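Local coordinates for phage tail sheath protein (Desulfitobacterium hafniense, PDB 3HXL), which probably polymerises with other copies of itself into the contractile sheath that surrounds the tail tube of a myovirus-type phage or a related particle, at residues 42-47 / 156-161; 103-108 / 173-178; 132-137 / 142-147. One frame throughout, in Å; residues are numbered along the deposited sequence.

Contact 1: 42-47 / 156-161; sequences LSWGEP and NDWVIF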
loop_
_atom_site.group_PDB
_atom_site.type_symbol
_atom_site.label_atom_id
_atom_site.label_comp_id
_atom_site.label_asym_id
_atom_site.label_seq_id
_atom_site.Cartn_x
_atom_site.Cartn_y
_atom_site.Cartn_z
ATOM N N LEU A 42 8.357 11.841 -5.452
ATOM C CA LEU A 42 9.226 12.210 -4.341
ATOM C C LEU A 42 10.380 13.119 -4.759
ATOM O O LEU A 42 10.541 13.433 -5.939
ATOM C CB LEU A 42 9.775 10.932 -3.697
ATOM C CG LEU A 42 8.723 9.925 -3.216
ATOM C CD1 LEU A 42 9.398 8.659 -2.698
ATOM C CD2 LEU A 42 7.890 10.565 -2.122
ATOM N N SER A 43 11.177 13.539 -3.780
ATOM C CA SER A 43 12.319 14.408 -4.039
ATOM C C SER A 43 13.630 13.674 -3.784
ATOM O O SER A 43 14.710 14.259 -3.859
ATOM C CB SER A 43 12.250 15.652 -3.149
ATOM O OG SER A 43 11.044 16.365 -3.361
ATOM N N TRP A 44 13.524 12.385 -3.484
ATOM C CA TRP A 44 14.694 11.567 -3.218
ATOM C C TRP A 44 14.278 10.102 -3.179
ATOM O O TRP A 44 13.093 9.793 -3.040
ATOM C CB TRP A 44 15.308 11.984 -1.875
ATOM C CG TRP A 44 16.662 11.403 -1.583
ATOM C CD1 TRP A 44 16.940 10.304 -0.824
ATOM C CD2 TRP A 44 17.924 11.924 -2.017
ATOM N NE1 TRP A 44 18.303 10.114 -0.752
ATOM C CE2 TRP A 44 18.927 11.092 -1.477
ATOM C CE3 TRP A 44 18.303 13.016 -2.810
ATOM C CZ2 TRP A 44 20.293 11.318 -1.704
ATOM C CZ3 TRP A 44 19.662 13.241 -3.035
ATOM C CH2 TRP A 44 20.638 12.391 -2.481
ATOM N N GLY A 45 15.253 9.208 -3.313
ATOM C CA GLY A 45 14.969 7.785 -3.273
ATOM C C GLY A 45 15.094 7.084 -4.611
ATOM O O GLY A 45 14.991 7.710 -5.664
ATOM N N GLU A 46 15.318 5.775 -4.565
ATOM C CA GLU A 46 15.446 4.974 -5.773
ATOM C C GLU A 46 14.144 5.005 -6.572
ATOM O O GLU A 46 13.080 4.656 -6.059
ATOM C CB GLU A 46 15.804 3.532 -5.408
ATOM C CG GLU A 46 15.873 2.586 -6.598
ATOM C CD GLU A 46 16.498 1.255 -6.240
ATOM O OE1 GLU A 46 16.195 0.726 -5.149
ATOM O OE2 GLU A 46 17.289 0.731 -7.050
ATOM N N PRO A 47 14.213 5.433 -7.843
ATOM C CA PRO A 47 13.033 5.512 -8.710
ATOM C C PRO A 47 12.698 4.222 -9.465
ATOM O O PRO A 47 13.572 3.395 -9.718
ATOM C CB PRO A 47 13.398 6.644 -9.660
ATOM C CG PRO A 47 14.860 6.378 -9.895
ATOM C CD PRO A 47 15.379 6.072 -8.487
ATOM N N ASN A 156 29.089 7.716 -0.141
ATOM C CA ASN A 156 28.339 7.562 1.102
ATOM C C ASN A 156 26.858 7.424 0.765
ATOM O O ASN A 156 26.504 7.264 -0.401
ATOM C CB ASN A 156 28.586 8.744 2.051
ATOM C CG ASN A 156 28.308 10.090 1.411
ATOM O OD1 ASN A 156 27.227 10.333 0.877
ATOM N ND2 ASN A 156 29.287 10.984 1.483
ATOM N N ASP A 157 25.989 7.480 1.769
ATOM C CA ASP A 157 24.562 7.324 1.506
ATOM C C ASP A 157 23.928 8.546 0.848
ATOM O O ASP A 157 22.750 8.521 0.485
ATOM C CB ASP A 157 23.802 6.996 2.797
ATOM C CG ASP A 157 24.344 5.768 3.503
ATOM O OD1 ASP A 157 24.728 4.794 2.820
ATOM O OD2 ASP A 157 24.370 5.772 4.753
ATOM N N TRP A 158 24.701 9.612 0.673
ATOM C CA TRP A 158 24.158 10.828 0.075
ATOM C C TRP A 158 24.733 11.254 -1.267
ATOM O O TRP A 158 24.005 11.773 -2.114
ATOM C CB TRP A 158 24.301 11.989 1.048
ATOM C CG TRP A 158 23.478 11.827 2.265
ATOM C CD1 TRP A 158 23.857 11.264 3.450
ATOM C CD2 TRP A 158 22.117 12.231 2.424
ATOM N NE1 TRP A 158 22.811 11.301 4.346
ATOM C CE2 TRP A 158 21.732 11.891 3.742
ATOM C CE3 TRP A 158 21.189 12.855 1.583
ATOM C CZ2 TRP A 158 20.450 12.150 4.235
ATOM C CZ3 TRP A 158 19.913 13.113 2.074
ATOM C CH2 TRP A 158 19.558 12.762 3.391
ATOM N N VAL A 159 26.034 11.055 -1.458
ATOM C CA VAL A 159 26.664 11.458 -2.709
ATOM C C VAL A 159 27.705 10.490 -3.249
ATOM O O VAL A 159 28.174 9.587 -2.550
ATOM C CB VAL A 159 27.354 12.833 -2.573
ATOM C CG1 VAL A 159 26.347 13.885 -2.141
ATOM C CG2 VAL A 159 28.501 12.746 -1.576
ATOM N N ILE A 160 28.053 10.708 -4.513
ATOM C CA ILE A 160 29.053 9.918 -5.216
ATOM C C ILE A 160 30.164 10.895 -5.586
ATOM O O ILE A 160 29.894 11.976 -6.110
ATOM C CB ILE A 160 28.485 9.302 -6.522
ATOM C CG1 ILE A 160 27.320 8.357 -6.204
ATOM C CG2 ILE A 160 29.587 8.569 -7.269
ATOM C CD1 ILE A 160 27.712 7.144 -5.384
ATOM N N PHE A 161 31.405 10.521 -5.300
ATOM C CA PHE A 161 32.544 11.378 -5.611
ATOM C C PHE A 161 33.143 10.983 -6.953
ATOM O O PHE A 161 33.290 9.798 -7.251
ATOM C CB PHE A 161 33.606 11.255 -4.518
ATOM C CG PHE A 161 33.131 11.686 -3.164
ATOM C CD1 PHE A 161 32.975 13.033 -2.865
ATOM C CD2 PHE A 161 32.823 10.742 -2.191
ATOM C CE1 PHE A 161 32.522 13.435 -1.611
ATOM C CE2 PHE A 161 32.368 11.132 -0.932
ATOM C CZ PHE A 161 32.217 12.479 -0.641
HETATM O O HOH W 1 19.975 8.461 0.945
#

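Contact 2: 103-108 / 173-178; sequences LTVTAK and APLING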
loop_
_atom_site.group_PDB
_atom_site.type_symbol
_atom_site.label_atom_id
_atom_site.label_comp_id
_atom_site.label_asym_id
_atom_site.label_seq_id
_atom_site.Cartn_x
_atom_site.Cartn_y
_atom_site.Cartn_z
ATOM N N LEU A 103 37.476 17.745 -8.044
ATOM C CA LEU A 103 36.408 16.949 -7.454
ATOM C C LEU A 103 34.991 17.348 -7.828
ATOM O O LEU A 103 34.635 18.524 -7.821
ATOM C CB LEU A 103 36.521 16.977 -5.927
ATOM C CG LEU A 103 35.453 16.197 -5.154
ATOM C CD1 LEU A 103 35.647 14.707 -5.378
ATOM C CD2 LEU A 103 35.554 16.531 -3.667
ATOM N N THR A 104 34.187 16.346 -8.158
ATOM C CA THR A 104 32.789 16.572 -8.475
ATOM C C THR A 104 32.013 15.698 -7.505
ATOM O O THR A 104 32.353 14.530 -7.300
ATOM C CB THR A 104 32.454 16.185 -9.930
ATOM O OG1 THR A 104 32.990 17.171 -10.824
ATOM C CG2 THR A 104 30.946 16.110 -10.125
ATOM N N VAL A 105 31.002 16.290 -6.876
ATOM C CA VAL A 105 30.154 15.591 -5.916
ATOM C C VAL A 105 28.743 15.616 -6.489
ATOM O O VAL A 105 28.187 16.686 -6.741
ATOM C CB VAL A 105 30.137 16.299 -4.548
ATOM C CG1 VAL A 105 29.369 15.455 -3.537
ATOM C CG2 VAL A 105 31.558 16.542 -4.075
ATOM N N THR A 106 28.178 14.432 -6.687
ATOM C CA THR A 106 26.848 14.297 -7.259
ATOM C C THR A 106 25.920 13.515 -6.332
ATOM O O THR A 106 26.310 12.490 -5.770
ATOM C CB THR A 106 26.936 13.575 -8.617
ATOM O OG1 THR A 106 27.944 14.208 -9.419
ATOM C CG2 THR A 106 25.604 13.624 -9.344
ATOM N N ALA A 107 24.697 14.014 -6.174
ATOM C CA ALA A 107 23.699 13.369 -5.327
ATOM C C ALA A 107 23.496 11.917 -5.755
ATOM O O ALA A 107 23.594 11.588 -6.939
ATOM C CB ALA A 107 22.381 14.127 -5.413
ATOM N N LYS A 108 23.212 11.051 -4.786
ATOM C CA LYS A 108 22.997 9.635 -5.066
ATOM C C LYS A 108 21.734 9.436 -5.900
ATOM O O LYS A 108 21.697 8.596 -6.798
ATOM C CB LYS A 108 22.880 8.849 -3.756
ATOM C CG LYS A 108 22.788 7.338 -3.935
ATOM C CD LYS A 108 22.768 6.633 -2.587
ATOM C CE LYS A 108 22.718 5.118 -2.738
ATOM N NZ LYS A 108 22.682 4.457 -1.402
ATOM N N ALA A 173 30.388 24.288 -0.336
ATOM C CA ALA A 173 30.024 24.187 -1.741
ATOM C C ALA A 173 28.746 23.366 -1.865
ATOM O O ALA A 173 28.792 22.150 -2.031
ATOM C CB ALA A 173 31.149 23.528 -2.527
ATOM N N PRO A 174 27.585 24.027 -1.767
ATOM C CA PRO A 174 26.285 23.358 -1.869
ATOM C C PRO A 174 26.062 22.765 -3.253
ATOM O O PRO A 174 26.442 23.361 -4.259
ATOM C CB PRO A 174 25.295 24.483 -1.566
ATOM C CG PRO A 174 26.078 25.396 -0.666
ATOM C CD PRO A 174 27.414 25.432 -1.363
ATOM N N LEU A 175 25.461 21.581 -3.310
ATOM C CA LEU A 175 25.183 20.966 -4.598
ATOM C C LEU A 175 23.971 21.694 -5.170
ATOM O O LEU A 175 23.117 22.157 -4.418
ATOM C CB LEU A 175 24.875 19.474 -4.435
ATOM C CG LEU A 175 26.049 18.515 -4.205
ATOM C CD1 LEU A 175 26.666 18.728 -2.831
ATOM C CD2 LEU A 175 25.546 17.081 -4.340
ATOM N N ILE A 176 23.902 21.817 -6.490
ATOM C CA ILE A 176 22.777 22.505 -7.111
ATOM C C ILE A 176 22.296 21.821 -8.381
ATOM O O ILE A 176 22.862 20.820 -8.817
ATOM C CB ILE A 176 23.121 23.977 -7.458
ATOM C CG1 ILE A 176 24.269 24.029 -8.471
ATOM C CG2 ILE A 176 23.480 24.744 -6.194
ATOM C CD1 ILE A 176 25.615 23.640 -7.905
ATOM N N ASN A 177 21.241 22.390 -8.964
ATOM C CA ASN A 177 20.628 21.887 -10.186
ATOM C C ASN A 177 19.754 20.658 -9.962
ATOM O O ASN A 177 19.323 20.016 -10.917
ATOM C CB ASN A 177 21.691 21.577 -11.244
ATOM C CG ASN A 177 22.275 22.829 -11.861
ATOM O OD1 ASN A 177 21.541 23.714 -12.299
ATOM N ND2 ASN A 177 23.600 22.910 -11.906
ATOM N N GLY A 178 19.493 20.332 -8.703
ATOM C CA GLY A 178 18.651 19.185 -8.418
ATOM C C GLY A 178 17.187 19.561 -8.560
ATOM O O GLY A 178 16.819 20.717 -8.347
#

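Contact 3: 132-137 / 142-147; sequences DVSTLV and LDKQTV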
loop_
_atom_site.group_PDB
_atom_site.type_symbol
_atom_site.label_atom_id
_atom_site.label_comp_id
_atom_site.label_asym_id
_atom_site.label_seq_id
_atom_site.Cartn_x
_atom_site.Cartn_y
_atom_site.Cartn_z
ATOM N N ASP A 132 39.804 16.895 5.357
ATOM C CA ASP A 132 38.608 16.363 5.988
ATOM C C ASP A 132 37.451 16.710 5.063
ATOM O O ASP A 132 37.050 17.871 4.974
ATOM C CB ASP A 132 38.381 16.990 7.369
ATOM C CG ASP A 132 39.376 16.499 8.405
ATOM O OD1 ASP A 132 39.662 15.284 8.439
ATOM O OD2 ASP A 132 39.865 17.329 9.198
ATOM N N VAL A 133 36.936 15.709 4.354
ATOM C CA VAL A 133 35.824 15.924 3.433
ATOM C C VAL A 133 34.522 15.543 4.124
ATOM O O VAL A 133 34.267 14.371 4.405
ATOM C CB VAL A 133 35.986 15.084 2.146
ATOM C CG1 VAL A 133 34.872 15.419 1.159
ATOM C CG2 VAL A 133 37.342 15.357 1.524
ATOM N N SER A 134 33.703 16.546 4.404
ATOM C CA SER A 134 32.444 16.304 5.080
ATOM C C SER A 134 31.243 16.569 4.185
ATOM O O SER A 134 31.260 17.464 3.335
ATOM C CB SER A 134 32.368 17.164 6.344
ATOM O OG SER A 134 33.399 16.804 7.248
ATOM N N THR A 135 30.206 15.763 4.376
ATOM C CA THR A 135 28.976 15.899 3.614
ATOM C C THR A 135 27.913 16.409 4.578
ATOM O O THR A 135 27.603 15.759 5.580
ATOM C CB THR A 135 28.526 14.540 3.027
ATOM O OG1 THR A 135 29.581 13.999 2.226
ATOM C CG2 THR A 135 27.285 14.713 2.163
ATOM N N LEU A 136 27.373 17.585 4.280
ATOM C CA LEU A 136 26.349 18.187 5.119
ATOM C C LEU A 136 24.986 18.155 4.457
ATOM O O LEU A 136 24.861 18.338 3.245
ATOM C CB LEU A 136 26.702 19.641 5.447
ATOM C CG LEU A 136 27.711 19.918 6.571
ATOM C CD1 LEU A 136 29.029 19.235 6.288
ATOM C CD2 LEU A 136 27.895 21.420 6.701
ATOM N N VAL A 137 23.970 17.918 5.274
ATOM C CA VAL A 137 22.587 17.881 4.822
ATOM C C VAL A 137 21.816 18.792 5.764
ATOM O O VAL A 137 21.711 18.511 6.959
ATOM C CB VAL A 137 22.007 16.458 4.900
ATOM C CG1 VAL A 137 20.549 16.468 4.472
ATOM C CG2 VAL A 137 22.813 15.523 4.009
ATOM N N LEU A 142 26.669 14.572 8.158
ATOM C CA LEU A 142 26.265 13.175 8.268
ATOM C C LEU A 142 27.371 12.209 7.849
ATOM O O LEU A 142 27.227 11.000 7.998
ATOM C CB LEU A 142 25.004 12.925 7.437
ATOM C CG LEU A 142 23.807 13.828 7.754
ATOM C CD1 LEU A 142 22.632 13.452 6.864
ATOM C CD2 LEU A 142 23.426 13.691 9.222
ATOM N N ASP A 143 28.470 12.745 7.321
ATOM C CA ASP A 143 29.606 11.918 6.922
ATOM C C ASP A 143 30.878 12.757 6.915
ATOM O O ASP A 143 30.851 13.946 6.596
ATOM C CB ASP A 143 29.393 11.300 5.529
ATOM C CG ASP A 143 30.491 10.304 5.156
ATOM O OD1 ASP A 143 30.722 9.344 5.928
ATOM O OD2 ASP A 143 31.124 10.470 4.089
ATOM N N LYS A 144 31.986 12.128 7.289
ATOM C CA LYS A 144 33.279 12.795 7.318
ATOM C C LYS A 144 34.362 11.780 6.987
ATOM O O LYS A 144 34.476 10.737 7.632
ATOM C CB LYS A 144 33.540 13.422 8.694
ATOM C CG LYS A 144 34.814 14.272 8.758
ATOM C CD LYS A 144 34.848 15.177 9.994
ATOM C CE LYS A 144 35.003 14.387 11.286
ATOM N NZ LYS A 144 36.344 13.748 11.404
ATOM N N GLN A 145 35.144 12.085 5.958
ATOM C CA GLN A 145 36.221 11.208 5.528
ATOM C C GLN A 145 37.535 11.980 5.445
ATOM O O GLN A 145 37.601 13.050 4.839
ATOM C CB GLN A 145 35.889 10.608 4.159
ATOM C CG GLN A 145 34.685 9.676 4.159
ATOM C CD GLN A 145 34.378 9.128 2.780
ATOM O OE1 GLN A 145 35.272 8.641 2.080
ATOM N NE2 GLN A 145 33.109 9.190 2.383
ATOM N N THR A 146 38.574 11.433 6.066
ATOM C CA THR A 146 39.890 12.059 6.045
ATOM C C THR A 146 40.715 11.317 5.010
ATOM O O THR A 146 41.004 10.132 5.167
ATOM C CB THR A 146 40.583 11.963 7.417
ATOM O OG1 THR A 146 39.778 12.620 8.401
ATOM C CG2 THR A 146 41.952 12.634 7.369
ATOM N N VAL A 147 41.083 12.012 3.942
ATOM C CA VAL A 147 41.847 11.384 2.877
ATOM C C VAL A 147 43.008 12.247 2.413
ATOM O O VAL A 147 43.141 13.403 2.817
ATOM C CB VAL A 147 40.944 11.091 1.670
ATOM C CG1 VAL A 147 39.850 10.109 2.066
ATOM C CG2 VAL A 147 40.322 12.384 1.167
HETATM O O HOH W 2 31.884 13.156 3.309
#

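Contact 1: 42-47 / 156-161
The CA atoms of Trp44 and Trp158 stay 10.0 Å apart, and no hydrogen bond joins the loop 42-47 directly to 156-161. Two indoles bridge the distance. Trp44 reaches across because its CG lies anti to the backbone N (chi1 -169°), and its benzo edge arrives at the other segment: CH2 stands 3.4 Å from Trp158 O, at the ring's edge and in its plane. Trp158 CZ3 lies over one face of Trp44, offset toward the rim, and the closest ring atoms are Trp44 CZ2 and Trp158 CE3, 3.7 Å apart. The six-membered rings are oblique, with planes at 38°. Trp44 NE1 donates to a water (2.9 Å) that also lies within hydrogen-bonding distance of Asp157 O (2.8 Å), one of several acceptors around it. Tryptophan suits both places: it is long enough to span the gap, and in Trp44 it adds an N-H. Asn156 OD1 accepts from the backbone N of Trp158 and Val159, pinning the turn that presents Trp158. Trp109 meets the Trp44 ring edge-to-face. The indoles pack the loop after strand 35-40, matching the Gp18 domain III N-terminal family, against the beta-sandwich region, where an Asx turn leads into strand 159-162.

Contact 2: 103-108 / 173-178
Leu175 enters this contact through one methyl group, CD2, which lies against the backbone of strand 103-107 between Val105 and Ala107. Here the packing is close. CD2 is 3.6 Å from Val105 O and 3.7 Å from Ala107 N, so the methyl rests on the peptide groups on both sides of Thr106 as well as on side chains. Placing CG anti to the carbonyl carbon and beside the backbone N (chi1 -77°) aims the branched end of Leu175 at the strand. Val105 points toward the leucine and offers CG1 at 4.2 Å from CD2, an ordinary van der Waals approach. A beta-branched valine fits an extended strand and gives the core a compact apolar surface.

Away from this point the contact thins quickly. The CB of Ala107 is 4.5 Å from Leu175 CD2, a looser touch, and the small side chain lets the leucine methyl come close to the backbone N. Thr106 turns its side chain away, opposite in sense to Val105, its neighbour in the strand, and a threonine with its hydroxyl suits that partly exposed face. On the other segment Pro174, Ile176 and Asn177 are exposed and lie beyond contact distance of 103-108. No hydrogen bond crosses between the segments; a leucine methyl packs on peptide atoms and on apolar side chains.

Strand 103-107 runs between 97-100 and 159-162 in a three-stranded antiparallel sheet, while 170-174 is an edge strand of the four-stranded sheet. Leu175, just past that edge, fills the space between the layers, touching Val98 and Val159 on one sheet and Ile117 of strand 117-123 on the other.

Contact 3: 132-137 / 142-147
Four backbone hydrogen bonds join Val133 and Thr135 to the antiparallel strand 142-147. Val133 and Gln145 form a hydrogen-bonded pair, with 2.8 Å from Val133 N to Gln145 O and 2.9 Å from Gln145 N to Val133 O. Thr135 N donates to Asp143 O and Leu142 N to Thr135 O, so Leu142 and Asp143 both face Thr135 in a classic beta bulge.

Among the polar side chains, Asp132 and Thr146 lie side by side, and the short Thr146 hydroxyl OG1 donates directly across to Asp132 OD1 (2.7 Å). Asn124 gives that oxygen a second bond. A water links Thr135 OG1, Val133 O and Asp143 OD2; the last also accepts a nearly straight bond (176°) from Gln145 NE2 on its syn lone pair. Gln145 NE2 bonds to Ala154 O as well. The aliphatic part of Lys144 lies against Ser134 OG, 3.3 Å from CG; that hydroxyl's hydrogen-bond partner is Glu141.

Apolar contacts are fewer: the side chains of Leu142 and Val137 cross at about a right angle, with Leu142 CD1 3.5 Å from Val137 CG2.

In the four-stranded sheet, edge strand 140-147 flanks 131-137, which pairs next with 117-123. Beta-branched Val133 and Thr135 suit an extended strand whose face packs inward, against strand 159-162.

Contacts 2 and 3 and the 156-161 side of contact 1 belong to the beta-sandwich region. Contacts 1 and 2 have centres 11 Å apart and share strand pairing: Ile160 N lies 2.8 Å from Thr106 O, and Trp158 O 2.9 Å from Lys108 N, both probable hydrogen bonds. Contact 3, whose centre is 16 Å from that of contact 1, joins it through Asn156 ND2, 3.2 Å from Asp143 OD2, and through Trp158, which packs on Val137 and Leu142 of the hairpin. Contacts 2 and 3 do not touch, their nearest atoms being about 5 Å apart. Residues 156-161 are thus the common element, while the loop 42-47 brings a neighbouring part of the chain against the sandwich.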